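Local coordinates for protein endo-beta-N-acetylglucosaminidase F1 (Bacteroides thetaiotaomicron VPI-5482, PDB 6TCV) that cleaves high-mannose N-glycans between the two core N-acetylglucosamines, probably in the processing of host glycoproteins by this gut bacterium, at residues 151-163 and 235-247. The protein carries 2 engineered substitutions. Residues are numbered along the deposited sequence; the frame is centred on the assembly and turned at random. Where two conformers were deposited one is given.
Sequences LVKDMRNAGDAYK and QPLRRRGVKVLLG
A158 and G241 bring the two backbones together, with their CA atoms 4.4 Å apart, where the turns after strand 147-154 meet the end of helix 235-238. G241 ends that helix as the C' residue of a Schellman motif. V242 N donates a hydrogen bond to L237 O, and G241 N to R238 O. G241 has a positive phi (96°). Its CA makes a CA-H...O contact with A158 O at 3.2 Å. Next to it, A161 N gives a weak, bent hydrogen bond to R240 O (3.3 Å, 133°). A158 CB lies 3.7 Å from R239 O. A161 CB meets V242 CG2 at 4.3 Å.

In the conformer given here, D160 OD2 lies beside the R240 CB, CG and CD chain, 3.6 Å from R240 CG, and the two side chains cross at a slant. The R240 chain runs extended from CG to NE, which carries its guanidinium past the carboxylate. The two planes are 75° apart, and no N-H of R240 points at OD2. In this same conformer a water joins them instead. It donates to D160 OD2 and accepts from R240 NH1, in the plane of the guanidinium. A second water donates to N157 O and R239 O. K243 NZ forms a salt bridge with E38 of strand 34-39.

Turns 155-158 and 159-162, which follow strand 147-154 of the smaller sheet, pack on the Schellman-capped step from helix 235-238 to strand 243-249. That strand runs parallel to strand 198-209 in the large mixed sheet, whose parallel strands are consistent with the alpha/beta barrel of this endoglycosidase family.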
loop_
_atom_site.group_PDB
_atom_site.type_symbol
_atom_site.label_atom_id
_atom_site.label_comp_id
_atom_site.label_asym_id
_atom_site.label_seq_id
_atom_site.Cartn_x
_atom_site.Cartn_y
_atom_site.Cartn_z
ATOM N N LEU A 151 -7.960 5.971 -11.604
ATOM C CA LEU A 151 -8.816 5.466 -10.537
ATOM C C LEU A 151 -8.811 6.519 -9.441
ATOM O O LEU A 151 -7.809 6.709 -8.760
ATOM C CB LEU A 151 -8.289 4.095 -10.089
ATOM C CG LEU A 151 -8.275 3.017 -11.160
ATOM C CD1 LEU A 151 -7.558 1.725 -10.654
ATOM C CD2 LEU A 151 -9.659 2.712 -11.718
ATOM N N VAL A 152 -9.931 7.241 -9.317
ATOM C CA VAL A 152 -10.034 8.502 -8.568
ATOM C C VAL A 152 -10.751 8.296 -7.251
ATOM O O VAL A 152 -11.828 7.693 -7.215
ATOM C CB VAL A 152 -10.743 9.582 -9.415
ATOM C CG1 VAL A 152 -10.775 10.929 -8.644
ATOM C CG2 VAL A 152 -10.115 9.737 -10.807
ATOM N N LYS A 153 -10.150 8.790 -6.182
ATOM C CA LYS A 153 -10.736 8.806 -4.849
ATOM C C LYS A 153 -10.719 10.212 -4.262
ATOM O O LYS A 153 -9.717 10.920 -4.383
ATOM C CB LYS A 153 -9.905 7.914 -3.918
ATOM C CG LYS A 153 -9.587 6.555 -4.538
ATOM C CD LYS A 153 -8.587 5.688 -3.771
ATOM C CE LYS A 153 -8.627 5.826 -2.279
ATOM N NZ LYS A 153 -7.421 5.092 -1.745
ATOM N N ASP A 154 -11.835 10.656 -3.717
ATOM C CA ASP A 154 -11.894 11.951 -3.037
ATOM C C ASP A 154 -11.457 11.780 -1.594
ATOM O O ASP A 154 -12.168 11.153 -0.801
ATOM C CB ASP A 154 -13.292 12.533 -3.190
ATOM C CG ASP A 154 -13.477 13.892 -2.531
ATOM O OD1 ASP A 154 -12.515 14.483 -2.038
ATOM O OD2 ASP A 154 -14.614 14.417 -2.646
ATOM N N MET A 155 -10.321 12.387 -1.225
ATOM C CA MET A 155 -9.784 12.263 0.106
ATOM C C MET A 155 -9.818 13.568 0.885
ATOM O O MET A 155 -9.141 13.703 1.917
ATOM C CB MET A 155 -8.358 11.693 0.085
ATOM C CG MET A 155 -8.202 10.330 -0.590
ATOM S SD MET A 155 -9.045 9.064 0.329
ATOM C CE MET A 155 -8.195 8.760 1.865
ATOM N N ARG A 156 -10.607 14.525 0.439
ATOM C CA ARG A 156 -10.568 15.859 1.038
ATOM C C ARG A 156 -10.975 15.818 2.498
ATOM O O ARG A 156 -10.517 16.644 3.300
ATOM C CB ARG A 156 -11.446 16.812 0.257
ATOM C CG ARG A 156 -10.842 17.269 -1.026
ATOM C CD ARG A 156 -11.758 18.119 -1.775
ATOM N NE ARG A 156 -12.973 17.464 -2.235
ATOM C CZ ARG A 156 -13.989 18.052 -2.784
ATOM N NH1 ARG A 156 -13.984 19.365 -2.921
ATOM N NH2 ARG A 156 -15.012 17.315 -3.210
ATOM N N ASN A 157 -11.890 14.917 2.848
ATOM C CA ASN A 157 -12.357 14.782 4.230
ATOM C C ASN A 157 -11.578 13.772 5.078
ATOM O O ASN A 157 -12.082 13.421 6.158
ATOM C CB ASN A 157 -13.880 14.606 4.315
ATOM C CG ASN A 157 -14.622 15.811 3.734
ATOM O OD1 ASN A 157 -14.156 16.925 3.885
ATOM N ND2 ASN A 157 -15.824 15.610 3.228
ATOM N N ALA A 158 -10.660 13.040 4.501
ATOM C CA ALA A 158 -9.829 12.020 5.171
ATOM C C ALA A 158 -8.365 12.441 5.096
ATOM O O ALA A 158 -7.586 11.716 4.483
ATOM C CB ALA A 158 -10.066 10.650 4.587
ATOM N N GLY A 159 -8.059 13.676 5.430
ATOM C CA GLY A 159 -6.771 14.316 5.276
ATOM C C GLY A 159 -5.785 14.290 6.415
ATOM O O GLY A 159 -4.751 14.951 6.295
ATOM N N ASP A 160 -6.080 13.635 7.536
ATOM C CA ASP A 160 -5.251 13.858 8.705
ATOM C C ASP A 160 -3.838 13.308 8.544
ATOM O O ASP A 160 -2.930 13.789 9.229
ATOM C CB ASP A 160 -5.910 13.234 9.925
ATOM C CG ASP A 160 -7.126 13.961 10.422
ATOM O OD1 ASP A 160 -7.568 14.981 9.859
ATOM O OD2 ASP A 160 -7.651 13.521 11.441
ATOM N N ALA A 161 -3.613 12.306 7.711
ATOM C CA ALA A 161 -2.284 11.783 7.446
ATOM C C ALA A 161 -1.599 12.440 6.245
ATOM O O ALA A 161 -0.425 12.146 5.992
ATOM C CB ALA A 161 -2.281 10.255 7.274
ATOM N N TYR A 162 -2.279 13.309 5.510
ATOM C CA TYR A 162 -1.757 13.884 4.280
ATOM C C TYR A 162 -0.936 15.108 4.636
ATOM O O TYR A 162 -1.452 16.133 5.058
ATOM C CB TYR A 162 -2.913 14.233 3.335
ATOM C CG TYR A 162 -2.439 14.990 2.123
ATOM C CD1 TYR A 162 -1.654 14.393 1.172
ATOM C CD2 TYR A 162 -2.794 16.314 1.925
ATOM C CE1 TYR A 162 -1.230 15.113 0.062
ATOM C CE2 TYR A 162 -2.347 17.024 0.818
ATOM C CZ TYR A 162 -1.580 16.385 -0.087
ATOM O OH TYR A 162 -1.184 17.143 -1.185
ATOM N N LYS A 163 0.372 14.971 4.436
ATOM C CA LYS A 163 1.323 16.001 4.828
ATOM C C LYS A 163 1.801 16.836 3.655
ATOM O O LYS A 163 2.763 17.599 3.792
ATOM C CB LYS A 163 2.479 15.362 5.639
ATOM C CG LYS A 163 1.998 14.740 6.936
ATOM C CD LYS A 163 3.022 13.934 7.664
ATOM C CE LYS A 163 3.289 12.559 7.055
ATOM N NZ LYS A 163 2.135 11.652 7.101
ATOM N N GLN A 235 -11.186 0.714 11.076
ATOM C CA GLN A 235 -11.797 1.803 10.313
ATOM C C GLN A 235 -11.570 3.177 10.927
ATOM O O GLN A 235 -11.517 4.161 10.151
ATOM C CB GLN A 235 -13.286 1.525 10.070
ATOM C CG GLN A 235 -13.549 0.262 9.236
ATOM C CD GLN A 235 -12.868 0.195 7.886
ATOM O OE1 GLN A 235 -12.764 1.202 7.208
ATOM N NE2 GLN A 235 -12.312 -0.952 7.531
ATOM N N PRO A 236 -11.419 3.348 12.259
ATOM C CA PRO A 236 -11.130 4.712 12.763
ATOM C C PRO A 236 -9.849 5.276 12.179
ATOM O O PRO A 236 -9.709 6.494 12.059
ATOM C CB PRO A 236 -11.038 4.528 14.286
ATOM C CG PRO A 236 -11.899 3.301 14.549
ATOM C CD PRO A 236 -11.653 2.396 13.358
ATOM N N LEU A 237 -8.891 4.432 11.832
ATOM C CA LEU A 237 -7.685 4.889 11.168
ATOM C C LEU A 237 -7.959 5.326 9.741
ATOM O O LEU A 237 -7.462 6.361 9.280
ATOM C CB LEU A 237 -6.627 3.824 11.176
ATOM C CG LEU A 237 -6.252 3.203 12.516
ATOM C CD1 LEU A 237 -5.181 2.134 12.323
ATOM C CD2 LEU A 237 -5.795 4.322 13.436
ATOM N N ARG A 238 -8.766 4.543 9.025
ATOM C CA ARG A 238 -9.068 4.841 7.615
ATOM C C ARG A 238 -9.858 6.118 7.487
ATOM O O ARG A 238 -9.657 6.880 6.534
ATOM C CB ARG A 238 -9.805 3.663 6.969
ATOM C CG ARG A 238 -8.926 2.430 6.972
ATOM C CD ARG A 238 -9.554 1.272 6.177
ATOM N NE ARG A 238 -9.576 1.591 4.762
ATOM C CZ ARG A 238 -10.638 1.921 4.064
ATOM N NH1 ARG A 238 -11.849 1.991 4.584
ATOM N NH2 ARG A 238 -10.485 2.210 2.767
ATOM N N ARG A 239 -10.742 6.412 8.421
ATOM C CA ARG A 239 -11.503 7.660 8.412
ATOM C C ARG A 239 -10.589 8.872 8.460
ATOM O O ARG A 239 -11.015 9.966 8.046
ATOM C CB ARG A 239 -12.535 7.715 9.521
ATOM C CG ARG A 239 -13.634 6.756 9.388
ATOM C CD ARG A 239 -14.793 7.090 10.338
ATOM N NE ARG A 239 -14.503 7.060 11.772
ATOM C CZ ARG A 239 -14.656 5.990 12.555
ATOM N NH1 ARG A 239 -15.128 4.862 12.042
ATOM N NH2 ARG A 239 -14.404 6.069 13.856
ATOM N N ARG A 240 -9.410 8.732 9.072
ATOM C CA ARG A 240 -8.442 9.820 9.196
ATOM C C ARG A 240 -7.409 9.777 8.086
ATOM O O ARG A 240 -6.453 10.570 8.089
ATOM C CB ARG A 240 -7.734 9.785 10.551
ATOM C CG ARG A 240 -8.680 10.063 11.697
ATOM C CD ARG A 240 -7.981 9.910 13.038
ATOM N NE ARG A 240 -8.933 10.150 14.116
ATOM C CZ ARG A 240 -8.841 11.087 15.048
ATOM N NH1 ARG A 240 -7.847 11.909 15.117
ATOM N NH2 ARG A 240 -9.780 11.130 15.973
ATOM N N GLY A 241 -7.581 8.912 7.094
ATOM C CA GLY A 241 -6.728 8.937 5.928
ATOM C C GLY A 241 -5.583 7.967 5.971
ATOM O O GLY A 241 -4.785 7.939 5.025
ATOM N N VAL A 242 -5.441 7.181 7.032
ATOM C CA VAL A 242 -4.370 6.182 7.108
ATOM C C VAL A 242 -4.774 4.987 6.236
ATOM O O VAL A 242 -5.933 4.536 6.275
ATOM C CB VAL A 242 -4.186 5.724 8.564
ATOM C CG1 VAL A 242 -3.150 4.635 8.696
ATOM C CG2 VAL A 242 -3.810 6.890 9.459
ATOM N N LYS A 243 -3.819 4.455 5.480
ATOM C CA LYS A 243 -4.083 3.253 4.696
ATOM C C LYS A 243 -3.692 2.030 5.509
ATOM O O LYS A 243 -2.529 1.914 5.941
ATOM C CB LYS A 243 -3.290 3.282 3.395
ATOM C CG LYS A 243 -3.691 4.409 2.467
ATOM C CD LYS A 243 -2.900 4.352 1.175
ATOM C CE LYS A 243 -3.499 5.277 0.123
ATOM N NZ LYS A 243 -3.497 6.669 0.578
ATOM N N VAL A 244 -4.651 1.104 5.679
ATOM C CA VAL A 244 -4.484 -0.083 6.509
ATOM C C VAL A 244 -4.309 -1.277 5.587
ATOM O O VAL A 244 -5.227 -1.618 4.830
ATOM C CB VAL A 244 -5.650 -0.286 7.472
ATOM C CG1 VAL A 244 -5.462 -1.589 8.252
ATOM C CG2 VAL A 244 -5.784 0.893 8.414
ATOM N N LEU A 245 -3.149 -1.921 5.646
ATOM C CA LEU A 245 -2.837 -3.059 4.797
ATOM C C LEU A 245 -2.863 -4.332 5.622
ATOM O O LEU A 245 -2.440 -4.357 6.780
ATOM C CB LEU A 245 -1.445 -2.952 4.174
ATOM C CG LEU A 245 -1.074 -1.634 3.515
ATOM C CD1 LEU A 245 0.243 -1.717 2.788
ATOM C CD2 LEU A 245 -2.152 -1.154 2.565
ATOM N N LEU A 246 -3.280 -5.429 4.987
ATOM C CA LEU A 246 -3.135 -6.747 5.592
ATOM C C LEU A 246 -1.729 -7.253 5.300
ATOM O O LEU A 246 -1.300 -7.290 4.139
ATOM C CB LEU A 246 -4.169 -7.707 5.011
ATOM C CG LEU A 246 -4.234 -9.105 5.676
ATOM C CD1 LEU A 246 -4.606 -8.988 7.153
ATOM C CD2 LEU A 246 -5.212 -9.974 4.895
ATOM N N GLY A 247 -0.975 -7.604 6.336
ATOM C CA GLY A 247 0.300 -8.273 6.122
ATOM C C GLY A 247 0.070 -9.759 5.875
ATOM O O GLY A 247 -0.754 -10.387 6.534
HETATM O O HOH W 1 -13.370 10.478 6.836
HETATM O O HOH W 2 -5.825 12.625 13.315
#